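Local coordinates for cell wall binding protein cwp8 (Peptoclostridium difficile, PDB 5J6Q) that probably anchors itself in the bacterial cell wall through three CWB2 modules, as a member of the cell wall proteins associated with the S-layer, at residues 19-27 with 37-45; 183-193 with 254-264. All blocks are in the same frame, centred on the assembly; numbering follows the deposited sequence.

Interaction 1 (19-27 with 37-45)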
ATOM      1  N   VAL A  19     -19.875   9.264  26.771  1.00 53.68           N
ATOM      2  CA  VAL A  19     -19.848  10.565  27.429  1.00 48.65           C
ATOM      3  C   VAL A  19     -21.160  10.772  28.252  1.00 37.23           C
ATOM      4  O   VAL A  19     -21.102  11.292  29.349  1.00 35.51           O
ATOM      5  CB  VAL A  19     -19.674  11.628  26.306  1.00 43.69           C
ATOM      6  CG1 VAL A  19     -19.854  12.989  26.904  1.00 41.71           C
ATOM      7  CG2 VAL A  19     -18.288  11.504  25.639  1.00 46.22           C
ATOM      8  N   ARG A  20     -22.324  10.396  27.678  1.00 38.39           N
ATOM      9  CA  ARG A  20     -23.609  10.535  28.382  1.00 43.87           C
ATOM     10  C   ARG A  20     -23.495   9.877  29.779  1.00 46.04           C
ATOM     11  O   ARG A  20     -23.784  10.488  30.797  1.00 48.83           O
ATOM     12  CB  ARG A  20     -24.783   9.915  27.527  1.00 46.97           C
ATOM     13  CG  ARG A  20     -26.114  10.290  28.126  1.00 45.59           C
ATOM     14  CD  ARG A  20     -27.352   9.972  27.307  1.00 61.89           C
ATOM     15  NE  ARG A  20     -27.121   9.812  25.870  1.00 65.35           N
ATOM     16  CZ  ARG A  20     -27.417  10.742  24.968  1.00 52.83           C
ATOM     17  NH1 ARG A  20     -27.942  11.902  25.344  1.00 50.62           N
ATOM     18  NH2 ARG A  20     -27.187  10.521  23.687  1.00 56.99           N
ATOM     19  N   LYS A  21     -23.006   8.670  29.831  1.00 50.74           N
ATOM     20  CA  LYS A  21     -22.866   7.981  31.109  1.00 55.81           C
ATOM     21  C   LYS A  21     -21.881   8.649  32.021  1.00 59.31           C
ATOM     22  O   LYS A  21     -22.172   8.818  33.215  1.00 58.44           O
ATOM     23  CB  LYS A  21     -22.431   6.527  30.858  1.00 60.35           C
ATOM     24  CG  LYS A  21     -23.591   5.642  30.418  1.00 71.33           C
ATOM     25  CD  LYS A  21     -23.160   4.168  30.333  1.00 85.19           C
ATOM     26  CE  LYS A  21     -24.103   3.355  29.463  1.00 93.52           C
ATOM     27  NZ  LYS A  21     -23.516   2.044  29.058  1.00 96.42           N
ATOM     28  N   ALA A  22     -20.700   9.073  31.478  1.00 58.70           N
ATOM     29  CA  ALA A  22     -19.660   9.681  32.325  1.00 54.50           C
ATOM     30  C   ALA A  22     -20.188  11.015  32.916  1.00 50.30           C
ATOM     31  O   ALA A  22     -19.853  11.389  34.065  1.00 46.01           O
ATOM     32  CB  ALA A  22     -18.371   9.925  31.492  1.00 52.37           C
ATOM     33  N   LEU A  23     -20.977  11.755  32.115  1.00 45.23           N
ATOM     34  CA  LEU A  23     -21.567  13.011  32.636  1.00 46.88           C
ATOM     35  C   LEU A  23     -22.480  12.718  33.852  1.00 52.41           C
ATOM     36  O   LEU A  23     -22.734  13.615  34.634  1.00 55.35           O
ATOM     37  CB  LEU A  23     -22.437  13.700  31.546  1.00 45.23           C
ATOM     38  CG  LEU A  23     -21.647  14.254  30.388  1.00 49.74           C
ATOM     39  CD1 LEU A  23     -22.554  14.816  29.286  1.00 46.38           C
ATOM     40  CD2 LEU A  23     -20.750  15.364  30.933  1.00 48.17           C
ATOM     41  N   GLU A  24     -22.994  11.465  34.009  1.00 58.40           N
ATOM     42  CA  GLU A  24     -23.861  11.281  35.173  1.00 65.20           C
ATOM     43  C   GLU A  24     -23.092  11.098  36.483  1.00 64.80           C
ATOM     44  O   GLU A  24     -23.672  11.366  37.544  1.00 62.72           O
ATOM     45  CB  GLU A  24     -24.832  10.126  34.900  1.00 65.40           C
ATOM     46  CG  GLU A  24     -25.845  10.546  33.842  1.00 64.43           C
ATOM     47  CD  GLU A  24     -26.245  12.030  34.007  1.00 70.41           C
ATOM     48  OE1 GLU A  24     -25.706  12.937  33.291  1.00 74.98           O
ATOM     49  OE2 GLU A  24     -27.074  12.304  34.860  1.00 74.59           O
ATOM     50  N   VAL A  25     -21.780  10.702  36.424  1.00 58.31           N
ATOM     51  CA  VAL A  25     -21.027  10.483  37.653  1.00 51.54           C
ATOM     52  C   VAL A  25     -20.787  11.790  38.409  1.00 49.81           C
ATOM     53  O   VAL A  25     -20.048  12.681  37.931  1.00 48.04           O
ATOM     54  CB  VAL A  25     -19.708   9.754  37.309  1.00 53.23           C
ATOM     55  CG1 VAL A  25     -18.964   9.415  38.587  1.00 59.85           C
ATOM     56  CG2 VAL A  25     -19.994   8.462  36.514  1.00 57.74           C
ATOM     57  N   LYS A  26     -21.414  11.920  39.583  1.00 46.84           N
ATOM     58  CA  LYS A  26     -21.261  13.120  40.392  1.00 53.80           C
ATOM     59  C   LYS A  26     -20.707  12.760  41.799  1.00 57.37           C
ATOM     60  O   LYS A  26     -20.703  11.575  42.185  1.00 56.39           O
ATOM     61  CB  LYS A  26     -22.624  13.816  40.562  1.00 57.30           C
ATOM     62  CG  LYS A  26     -22.838  14.935  39.545  1.00 67.74           C
ATOM     63  CD  LYS A  26     -23.267  14.454  38.203  1.00 73.87           C
ATOM     64  CE  LYS A  26     -24.089  15.526  37.485  1.00 78.82           C
ATOM     65  NZ  LYS A  26     -25.113  14.904  36.605  1.00 79.22           N
ATOM     66  N   PHE A  27     -20.267  13.777  42.532  1.00 56.25           N
ATOM     67  CA  PHE A  27     -19.746  13.622  43.869  1.00 61.73           C
ATOM     68  C   PHE A  27     -20.962  13.563  44.792  1.00 66.27           C
ATOM     69  O   PHE A  27     -21.837  14.415  44.653  1.00 65.90           O
ATOM     70  CB  PHE A  27     -18.898  14.829  44.266  1.00 61.93           C
ATOM     71  CG  PHE A  27     -17.539  14.832  43.623  1.00 63.09           C
ATOM     72  CD1 PHE A  27     -17.231  15.745  42.634  1.00 61.30           C
ATOM     73  CD2 PHE A  27     -16.578  13.895  43.985  1.00 57.45           C
ATOM     74  CE1 PHE A  27     -15.987  15.728  42.015  1.00 67.94           C
ATOM     75  CE2 PHE A  27     -15.332  13.884  43.357  1.00 63.01           C
ATOM     76  CZ  PHE A  27     -15.046  14.799  42.379  1.00 62.61           C
ATOM     77  N   ASN A  37     -22.532  16.924  44.166  1.00 65.92           N
ATOM     78  CA  ASN A  37     -23.190  16.878  42.847  1.00 76.50           C
ATOM     79  C   ASN A  37     -22.354  17.462  41.698  1.00 74.56           C
ATOM     80  O   ASN A  37     -22.830  17.424  40.562  1.00 70.04           O
ATOM     81  CB  ASN A  37     -24.541  17.579  42.819  1.00 79.38           C
ATOM     82  CG  ASN A  37     -25.587  16.545  42.622  1.00 89.77           C
ATOM     83  OD1 ASN A  37     -26.120  16.424  41.519  1.00 93.26           O
ATOM     84  ND2 ASN A  37     -25.865  15.702  43.629  1.00 95.00           N
ATOM     85  N   ASP A  38     -21.143  18.026  41.964  1.00 69.48           N
ATOM     86  CA  ASP A  38     -20.303  18.487  40.859  1.00 62.27           C
ATOM     87  C   ASP A  38     -20.039  17.254  39.980  1.00 56.50           C
ATOM     88  O   ASP A  38     -19.993  16.120  40.550  1.00 52.95           O
ATOM     89  CB  ASP A  38     -18.960  18.975  41.403  1.00 63.43           C
ATOM     90  CG  ASP A  38     -18.932  20.439  41.705  1.00 73.05           C
ATOM     91  OD1 ASP A  38     -20.001  21.090  41.601  1.00 77.37           O
ATOM     92  OD2 ASP A  38     -17.845  20.946  42.053  1.00 79.20           O
ATOM     93  N   ARG A  39     -19.897  17.402  38.638  1.00 44.14           N
ATOM     94  CA  ARG A  39     -19.516  16.196  37.915  1.00 42.49           C
ATOM     95  C   ARG A  39     -18.077  15.765  38.312  1.00 46.53           C
ATOM     96  O   ARG A  39     -17.235  16.603  38.671  1.00 42.85           O
ATOM     97  CB  ARG A  39     -19.462  16.339  36.388  1.00 47.97           C
ATOM     98  CG  ARG A  39     -20.711  16.958  35.770  1.00 54.63           C
ATOM     99  CD  ARG A  39     -20.284  17.659  34.470  1.00 47.43           C
ATOM    100  NE  ARG A  39     -21.459  17.859  33.637  1.00 54.01           N
ATOM    101  CZ  ARG A  39     -21.490  18.427  32.433  1.00 59.20           C
ATOM    102  NH1 ARG A  39     -22.644  18.560  31.789  1.00 48.96           N
ATOM    103  NH2 ARG A  39     -20.357  18.862  31.856  1.00 48.43           N
ATOM    104  N   VAL A  40     -17.820  14.473  38.196  1.00 48.11           N
ATOM    105  CA  VAL A  40     -16.483  13.987  38.509  1.00 53.30           C
ATOM    106  C   VAL A  40     -15.635  13.981  37.231  1.00 49.36           C
ATOM    107  O   VAL A  40     -14.418  13.950  37.355  1.00 48.59           O
ATOM    108  CB  VAL A  40     -16.417  12.621  39.213  1.00 49.27           C
ATOM    109  CG1 VAL A  40     -17.148  12.416  40.555  1.00 48.58           C
ATOM    110  CG2 VAL A  40     -15.895  11.412  38.475  1.00 47.19           C
ATOM    111  N   TYR A  41     -16.246  13.991  36.037  1.00 43.41           N
ATOM    112  CA  TYR A  41     -15.420  14.081  34.840  1.00 43.57           C
ATOM    113  C   TYR A  41     -15.529  15.470  34.313  1.00 47.08           C
ATOM    114  O   TYR A  41     -16.626  16.060  34.296  1.00 47.94           O
ATOM    115  CB  TYR A  41     -15.810  13.060  33.773  1.00 43.22           C
ATOM    116  CG  TYR A  41     -15.521  11.668  34.283  1.00 51.19           C
ATOM    117  CD1 TYR A  41     -16.551  10.814  34.636  1.00 54.42           C
ATOM    118  CD2 TYR A  41     -14.209  11.225  34.443  1.00 54.96           C
ATOM    119  CE1 TYR A  41     -16.292   9.535  35.141  1.00 63.25           C
ATOM    120  CE2 TYR A  41     -13.932   9.955  34.946  1.00 67.77           C
ATOM    121  CZ  TYR A  41     -14.977   9.118  35.296  1.00 72.10           C
ATOM    122  OH  TYR A  41     -14.692   7.870  35.798  1.00 70.03           O
ATOM    123  N   ASP A  42     -14.364  16.028  33.929  1.00 45.58           N
ATOM    124  CA  ASP A  42     -14.292  17.338  33.364  1.00 40.42           C
ATOM    125  C   ASP A  42     -14.284  17.036  31.830  1.00 42.36           C
ATOM    126  O   ASP A  42     -13.332  16.456  31.269  1.00 40.87           O
ATOM    127  CB  ASP A  42     -13.010  18.065  33.881  1.00 45.55           C
ATOM    128  CG  ASP A  42     -12.817  19.370  33.155  1.00 52.79           C
ATOM    129  OD1 ASP A  42     -13.690  19.722  32.379  1.00 59.59           O
ATOM    130  OD2 ASP A  42     -11.756  20.049  33.366  1.00 51.80           O
ATOM    131  N   ILE A  43     -15.365  17.390  31.155  1.00 35.63           N
ATOM    132  CA  ILE A  43     -15.436  17.040  29.769  1.00 34.87           C
ATOM    133  C   ILE A  43     -15.642  18.256  28.838  1.00 35.33           C
ATOM    134  O   ILE A  43     -16.511  19.067  29.074  1.00 33.74           O
ATOM    135  CB  ILE A  43     -16.561  16.115  29.565  1.00 35.74           C
ATOM    136  CG1 ILE A  43     -16.438  14.910  30.574  1.00 31.14           C
ATOM    137  CG2 ILE A  43     -16.615  15.699  28.135  1.00 30.25           C
ATOM    138  CD1 ILE A  43     -17.323  13.709  30.149  1.00 37.42           C
ATOM    139  N   LYS A  44     -14.850  18.319  27.775  1.00 34.19           N
ATOM    140  CA  LYS A  44     -14.928  19.449  26.880  1.00 35.00           C
ATOM    141  C   LYS A  44     -14.874  19.041  25.476  1.00 36.23           C
ATOM    142  O   LYS A  44     -14.426  17.963  25.129  1.00 36.79           O
ATOM    143  CB  LYS A  44     -13.728  20.380  27.163  1.00 33.06           C
ATOM    144  CG  LYS A  44     -13.808  21.013  28.489  1.00 32.96           C
ATOM    145  CD  LYS A  44     -12.433  21.194  29.040  1.00 49.04           C
ATOM    146  CE  LYS A  44     -12.222  22.559  29.565  1.00 60.67           C
ATOM    147  NZ  LYS A  44     -12.084  22.483  31.008  1.00 58.50           N
ATOM    148  N   VAL A  45     -15.353  19.964  24.626  1.00 34.65           N
ATOM    149  CA  VAL A  45     -15.377  19.827  23.194  1.00 33.13           C
ATOM    150  C   VAL A  45     -14.574  21.085  22.652  1.00 40.29           C
ATOM    151  O   VAL A  45     -15.141  22.145  22.734  1.00 36.56           O
ATOM    152  CB  VAL A  45     -16.849  19.860  22.748  1.00 40.05           C
ATOM    153  CG1 VAL A  45     -16.900  19.913  21.214  1.00 42.35           C
ATOM    154  CG2 VAL A  45     -17.577  18.577  23.281  1.00 38.63           C
TER
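V40 reaches F27 and V25 with different branches: chi1 near -58° sets CG1 anti to its own carbonyl carbon and over the face of the F27 ring, while V40 CG2 lies 3.7 Å from V25 CG1 and also over the centre of one face of the Y41 ring. The approach to F27 is a CH-pi contact almost on the normal, with V40 CG1 3.5 Å from the F27 centroid. Farther back along helix 13-24, A22 CB rests on Y41 CD1, and L23 CD2 touches I43 CD1 at 3.9 Å. L23 CD2 also sits over one face of the R39 guanidinium, 3.5 Å from R39 CZ. Beyond the helix the two backbones join: V40 N donates to V25 O (2.9 Å), F27 N to D38 O (3.1 Å) and N37 N to F27 O (2.6 Å). K26 and R39 form a single bridge there, whereas the helix packs across the face of strand 41-45. Apolar side chains thus hold the helix on the sheet and backbone bonds fasten the chain after it. The guanidinium has polar partners outside the contact, NH2 hydrogen-bonded to L50 O and NH1 weakly to T51 O, consistent with an apolar cover on one face.

Interaction 2 (183-193 with 254-264)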
ATOM      1  N   LYS A 183     -13.638  12.864  13.462  1.00 52.16           N
ATOM      2  CA  LYS A 183     -13.447  13.413  12.122  1.00 49.81           C
ATOM      3  C   LYS A 183     -14.514  13.047  11.165  1.00 48.77           C
ATOM      4  O   LYS A 183     -14.911  11.877  11.112  1.00 46.68           O
ATOM      5  CB  LYS A 183     -12.131  12.877  11.455  1.00 53.59           C
ATOM      6  CG  LYS A 183     -10.880  12.897  12.280  1.00 57.75           C
ATOM      7  CD  LYS A 183      -9.662  12.546  11.350  1.00 62.92           C
ATOM      8  CE  LYS A 183      -8.319  12.573  12.054  1.00 63.47           C
ATOM      9  NZ  LYS A 183      -7.222  11.927  11.233  1.00 67.30           N
ATOM     10  N   ASN A 184     -14.998  14.009  10.385  1.00 47.60           N
ATOM     11  CA  ASN A 184     -15.938  13.586   9.371  1.00 49.35           C
ATOM     12  C   ASN A 184     -15.041  13.162   8.145  1.00 54.67           C
ATOM     13  O   ASN A 184     -14.655  13.968   7.304  1.00 57.30           O
ATOM     14  CB  ASN A 184     -16.882  14.675   9.053  1.00 50.62           C
ATOM     15  CG  ASN A 184     -17.784  14.386   7.895  1.00 54.77           C
ATOM     16  OD1 ASN A 184     -17.628  13.381   7.201  1.00 57.97           O
ATOM     17  ND2 ASN A 184     -18.764  15.250   7.598  1.00 55.58           N
ATOM     18  N   ALA A 185     -14.723  11.875   8.093  1.00 60.00           N
ATOM     19  CA  ALA A 185     -13.844  11.301   7.065  1.00 62.63           C
ATOM     20  C   ALA A 185     -13.906   9.807   7.164  1.00 62.47           C
ATOM     21  O   ALA A 185     -14.448   9.279   8.148  1.00 65.44           O
ATOM     22  CB  ALA A 185     -12.402  11.757   7.282  1.00 58.75           C
ATOM     23  N   ASP A 186     -13.347   9.118   6.158  1.00 66.63           N
ATOM     24  CA  ASP A 186     -13.314   7.658   6.105  1.00 67.07           C
ATOM     25  C   ASP A 186     -11.970   7.242   6.609  1.00 66.10           C
ATOM     26  O   ASP A 186     -10.960   7.659   6.034  1.00 65.24           O
ATOM     27  CB  ASP A 186     -13.544   7.191   4.659  1.00 75.89           C
ATOM     28  CG  ASP A 186     -14.936   7.552   4.186  1.00 92.62           C
ATOM     29  OD1 ASP A 186     -15.049   8.380   3.254  1.00 96.20           O
ATOM     30  OD2 ASP A 186     -15.924   7.015   4.764  1.00 98.48           O
ATOM     31  N   LEU A 187     -11.917   6.416   7.659  1.00 62.70           N
ATOM     32  CA  LEU A 187     -10.658   6.041   8.260  1.00 62.42           C
ATOM     33  C   LEU A 187     -10.405   4.531   8.201  1.00 71.81           C
ATOM     34  O   LEU A 187     -11.363   3.739   8.253  1.00 70.63           O
ATOM     35  CB  LEU A 187     -10.665   6.478   9.724  1.00 65.00           C
ATOM     36  CG  LEU A 187     -11.329   7.834  10.006  1.00 62.68           C
ATOM     37  CD1 LEU A 187     -11.524   7.998  11.532  1.00 57.91           C
ATOM     38  CD2 LEU A 187     -10.442   8.914   9.421  1.00 60.93           C
ATOM     39  N   GLN A 188      -9.108   4.144   8.103  1.00 69.15           N
ATOM     40  CA  GLN A 188      -8.755   2.748   8.041  1.00 63.94           C
ATOM     41  C   GLN A 188      -7.530   2.535   8.899  1.00 61.36           C
ATOM     42  O   GLN A 188      -6.643   3.400   8.947  1.00 61.51           O
ATOM     43  CB  GLN A 188      -8.403   2.335   6.590  1.00 66.92           C
ATOM     44  CG  GLN A 188      -9.507   2.475   5.578  1.00 70.80           C
ATOM     45  CD  GLN A 188      -9.130   1.730   4.312  1.00 73.00           C
ATOM     46  OE1 GLN A 188      -8.779   0.554   4.349  1.00 73.36           O
ATOM     47  NE2 GLN A 188      -9.166   2.406   3.181  1.00 69.92           N
ATOM     48  N   ASP A 189      -7.474   1.413   9.556  1.00 59.34           N
ATOM     49  CA  ASP A 189      -6.319   1.032  10.361  1.00 63.62           C
ATOM     50  C   ASP A 189      -5.801  -0.304   9.803  1.00 66.33           C
ATOM     51  O   ASP A 189      -6.410  -1.341  10.086  1.00 66.47           O
ATOM     52  CB  ASP A 189      -6.754   0.845  11.814  1.00 72.56           C
ATOM     53  CG  ASP A 189      -5.868   1.574  12.755  1.00 78.40           C
ATOM     54  OD1 ASP A 189      -6.395   2.285  13.604  1.00 86.09           O
ATOM     55  OD2 ASP A 189      -4.625   1.428  12.635  1.00 83.56           O
ATOM     56  N   ILE A 190      -4.707  -0.313   9.031  1.00 61.22           N
ATOM     57  CA  ILE A 190      -4.258  -1.576   8.417  1.00 58.13           C
ATOM     58  C   ILE A 190      -2.754  -1.839   8.559  1.00 54.18           C
ATOM     59  O   ILE A 190      -1.972  -0.917   8.817  1.00 54.48           O
ATOM     60  CB  ILE A 190      -4.609  -1.509   6.902  1.00 55.30           C
ATOM     61  CG1 ILE A 190      -3.895  -0.261   6.301  1.00 57.61           C
ATOM     62  CG2 ILE A 190      -6.123  -1.442   6.697  1.00 55.16           C
ATOM     63  CD1 ILE A 190      -4.107  -0.074   4.790  1.00 61.55           C
ATOM     64  N   SER A 191      -2.356  -3.082   8.420  1.00 53.64           N
ATOM     65  CA  SER A 191      -0.940  -3.356   8.471  1.00 62.00           C
ATOM     66  C   SER A 191      -0.295  -2.762   7.149  1.00 61.67           C
ATOM     67  O   SER A 191      -0.995  -2.500   6.163  1.00 59.01           O
ATOM     68  CB  SER A 191      -0.712  -4.860   8.552  1.00 63.68           C
ATOM     69  OG  SER A 191      -1.069  -5.474   7.318  1.00 70.76           O
ATOM     70  N   ALA A 192       1.005  -2.544   7.142  1.00 60.04           N
ATOM     71  CA  ALA A 192       1.690  -1.998   5.979  1.00 55.07           C
ATOM     72  C   ALA A 192       1.728  -3.090   4.894  1.00 55.76           C
ATOM     73  O   ALA A 192       1.662  -2.772   3.710  1.00 56.29           O
ATOM     74  CB  ALA A 192       3.091  -1.601   6.375  1.00 56.75           C
ATOM     75  N   GLU A 193       1.784  -4.383   5.321  1.00 52.16           N
ATOM     76  CA  GLU A 193       1.854  -5.509   4.412  1.00 56.08           C
ATOM     77  C   GLU A 193       0.670  -5.580   3.437  1.00 61.44           C
ATOM     78  O   GLU A 193       0.871  -5.894   2.268  1.00 62.01           O
ATOM     79  CB  GLU A 193       1.954  -6.809   5.207  1.00 57.09           C
ATOM     80  CG  GLU A 193       3.381  -7.103   5.674  1.00 65.55           C
ATOM     81  CD  GLU A 193       3.817  -6.265   6.893  1.00 72.35           C
ATOM     82  OE1 GLU A 193       2.982  -5.526   7.458  1.00 76.34           O
ATOM     83  OE2 GLU A 193       4.994  -6.358   7.290  1.00 73.92           O
ATOM     84  N   LYS A 254     -15.139  13.881   0.410  1.00127.86           N
ATOM     85  CA  LYS A 254     -14.853  13.534   1.793  1.00120.67           C
ATOM     86  C   LYS A 254     -13.450  12.932   1.841  1.00114.64           C
ATOM     87  O   LYS A 254     -13.198  11.951   1.150  1.00111.85           O
ATOM     88  CB  LYS A 254     -15.916  12.528   2.273  1.00118.99           C
ATOM     89  CG  LYS A 254     -15.758  12.095   3.717  1.00120.43           C
ATOM     90  CD  LYS A 254     -16.865  11.117   4.095  1.00122.03           C
ATOM     91  CE  LYS A 254     -16.685  10.613   5.499  1.00123.68           C
ATOM     92  NZ  LYS A 254     -17.256   9.256   5.673  1.00125.14           N
ATOM     93  N   PRO A 255     -12.503  13.474   2.614  1.00106.60           N
ATOM     94  CA  PRO A 255     -11.177  12.864   2.614  1.00 99.62           C
ATOM     95  C   PRO A 255     -11.200  11.455   3.163  1.00 89.09           C
ATOM     96  O   PRO A 255     -12.249  10.945   3.605  1.00 84.80           O
ATOM     97  CB  PRO A 255     -10.318  13.815   3.469  1.00 97.45           C
ATOM     98  CG  PRO A 255     -11.290  14.462   4.390  1.00100.72           C
ATOM     99  CD  PRO A 255     -12.583  14.605   3.551  1.00103.69           C
ATOM    100  N   GLU A 256     -10.025  10.830   3.147  1.00 78.58           N
ATOM    101  CA  GLU A 256      -9.892   9.487   3.656  1.00 62.14           C
ATOM    102  C   GLU A 256      -8.568   9.416   4.300  1.00 55.87           C
ATOM    103  O   GLU A 256      -7.595   9.889   3.747  1.00 57.75           O
ATOM    104  CB  GLU A 256     -10.048   8.426   2.509  1.00 60.00           C
ATOM    105  CG  GLU A 256      -9.425   7.090   2.839  1.00 60.01           C
ATOM    106  CD  GLU A 256      -9.556   6.064   1.694  1.00 68.91           C
ATOM    107  OE1 GLU A 256      -9.474   6.461   0.508  1.00 67.57           O
ATOM    108  OE2 GLU A 256      -9.749   4.858   2.001  1.00 67.58           O
ATOM    109  N   THR A 257      -8.489   8.827   5.463  1.00 55.07           N
ATOM    110  CA  THR A 257      -7.221   8.710   6.139  1.00 54.65           C
ATOM    111  C   THR A 257      -6.923   7.250   6.419  1.00 58.74           C
ATOM    112  O   THR A 257      -7.761   6.579   7.021  1.00 63.47           O
ATOM    113  CB  THR A 257      -7.264   9.575   7.452  1.00 52.02           C
ATOM    114  OG1 THR A 257      -7.271  10.963   7.085  1.00 52.09           O
ATOM    115  CG2 THR A 257      -6.090   9.319   8.309  1.00 48.81           C
ATOM    116  N   ILE A 258      -5.731   6.732   6.000  1.00 59.76           N
ATOM    117  CA  ILE A 258      -5.356   5.335   6.239  1.00 59.37           C
ATOM    118  C   ILE A 258      -4.104   5.236   7.097  1.00 61.57           C
ATOM    119  O   ILE A 258      -3.040   5.652   6.664  1.00 65.03           O
ATOM    120  CB  ILE A 258      -5.090   4.615   4.875  1.00 59.97           C
ATOM    121  CG1 ILE A 258      -6.359   4.623   4.035  1.00 62.24           C
ATOM    122  CG2 ILE A 258      -4.596   3.162   5.144  1.00 52.16           C
ATOM    123  CD1 ILE A 258      -6.063   4.404   2.527  1.00 72.97           C
ATOM    124  N   SER A 259      -4.212   4.627   8.261  1.00 63.62           N
ATOM    125  CA  SER A 259      -3.132   4.472   9.245  1.00 62.36           C
ATOM    126  C   SER A 259      -2.475   3.126   9.052  1.00 58.48           C
ATOM    127  O   SER A 259      -3.161   2.079   9.155  1.00 54.60           O
ATOM    128  CB  SER A 259      -3.697   4.543  10.679  1.00 58.74           C
ATOM    129  OG  SER A 259      -4.648   5.597  10.820  1.00 59.35           O
ATOM    130  N   VAL A 260      -1.156   3.118   8.829  1.00 54.35           N
ATOM    131  CA  VAL A 260      -0.509   1.832   8.635  1.00 53.78           C
ATOM    132  C   VAL A 260       0.660   1.661   9.576  1.00 53.73           C
ATOM    133  O   VAL A 260       1.291   2.621   9.993  1.00 55.48           O
ATOM    134  CB  VAL A 260      -0.088   1.648   7.149  1.00 56.37           C
ATOM    135  CG1 VAL A 260      -1.299   1.871   6.238  1.00 59.11           C
ATOM    136  CG2 VAL A 260       1.014   2.614   6.768  1.00 52.63           C
ATOM    137  N   SER A 261       0.954   0.429   9.897  1.00 53.94           N
ATOM    138  CA  SER A 261       2.011   0.153  10.823  1.00 59.57           C
ATOM    139  C   SER A 261       2.420  -1.248  10.617  1.00 59.18           C
ATOM    140  O   SER A 261       1.680  -1.987  10.000  1.00 59.90           O
ATOM    141  CB  SER A 261       1.483   0.305  12.257  1.00 62.32           C
ATOM    142  OG  SER A 261       0.350  -0.543  12.408  1.00 61.15           O
ATOM    143  N   SER A 262       3.575  -1.630  11.143  1.00 61.20           N
ATOM    144  CA  SER A 262       4.040  -3.011  11.048  1.00 61.87           C
ATOM    145  C   SER A 262       5.199  -3.278  11.990  1.00 65.02           C
ATOM    146  O   SER A 262       5.841  -2.357  12.417  1.00 69.35           O
ATOM    147  CB  SER A 262       4.528  -3.339   9.640  1.00 58.42           C
ATOM    148  OG  SER A 262       5.067  -4.654   9.588  1.00 52.49           O
ATOM    149  N   LYS A 263       5.474  -4.549  12.293  1.00 74.64           N
ATOM    150  CA  LYS A 263       6.631  -4.875  13.110  1.00 85.58           C
ATOM    151  C   LYS A 263       7.878  -4.779  12.208  1.00 88.82           C
ATOM    152  O   LYS A 263       8.991  -4.871  12.705  1.00 89.82           O
ATOM    153  CB  LYS A 263       6.517  -6.301  13.673  1.00 87.29           C
ATOM    154  N   ASN A 264       7.672  -4.588  10.879  1.00 90.81           N
ATOM    155  CA  ASN A 264       8.727  -4.498   9.863  1.00 88.64           C
ATOM    156  C   ASN A 264       9.077  -3.045   9.535  1.00 90.20           C
ATOM    157  O   ASN A 264       8.512  -2.453   8.613  1.00 90.72           O
ATOM    158  CB  ASN A 264       8.253  -5.195   8.605  1.00 87.23           C
ATOM    159  CG  ASN A 264       9.353  -5.773   7.762  1.00 86.24           C
ATOM    160  OD1 ASN A 264      10.416  -5.166   7.602  1.00 86.68           O
ATOM    161  ND2 ASN A 264       9.156  -6.924   7.147  1.00 84.79           N
TER
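Q188 and E256 meet through their polar ends on one face of a parallel strand pair, a worked case of side chains adding to a regular backbone pattern. Q188 NE2 donates to E256 OE2 at 2.8 Å, the acceptor lying in the amide plane, and K211 takes OE1 in a salt bridge. Along the strands the backbone bonds run T257 N to D186 O (2.8 Å), Q188 N to T257 O, S259 N to Q188 O (2.8 Å) and I190 N to S259 O (2.9 Å). S261 N to I190 O is weak, as is D186 N to P255 O; next, A192 N meets S261 O (3.0 Å) from above the carbonyl plane. K254 NZ, poorly ordered, forms a salt bridge with D186 OD2 (2.8 Å) from above the carboxylate plane. S262 OG gives its proton to the syn lone pair of E193 OE2 (2.9 Å) and accepts from N264 N, an ST turn. Outside the pair, S259 OG bonds D245 OD1 and N184 ND2 bonds L63 O. I190 CD1 presses tightly on I258 CG2 (3.3 Å). Strand 186-191 edges the mixed sheet, strand 242-249 flanks 256-262 on its other side, and helix 265-280 packs against A192 and S262.

Overall arrangement
From the N terminus, strand 5-8 leads into helix 13-24, and interaction 1 closes a loop, with nine residues between its two segments, before the chain returns as strand 41-45, tying the helix to the sheet that also holds strands 68-75 and 178-183. Interaction 2 opens only after that, so the two lie in series, neither nested nor crossed. It closes a far longer excursion, of 60 residues, through helix 203-213 and strands 217-224 and 242-249, and joins the first and last strands of a separate four-stranded sheet. Strand 178-183 of the earlier sheet ends at K183, and after two residues strand 186-191 begins, so the chain passes between sheets here. The centres are about 32 Å apart.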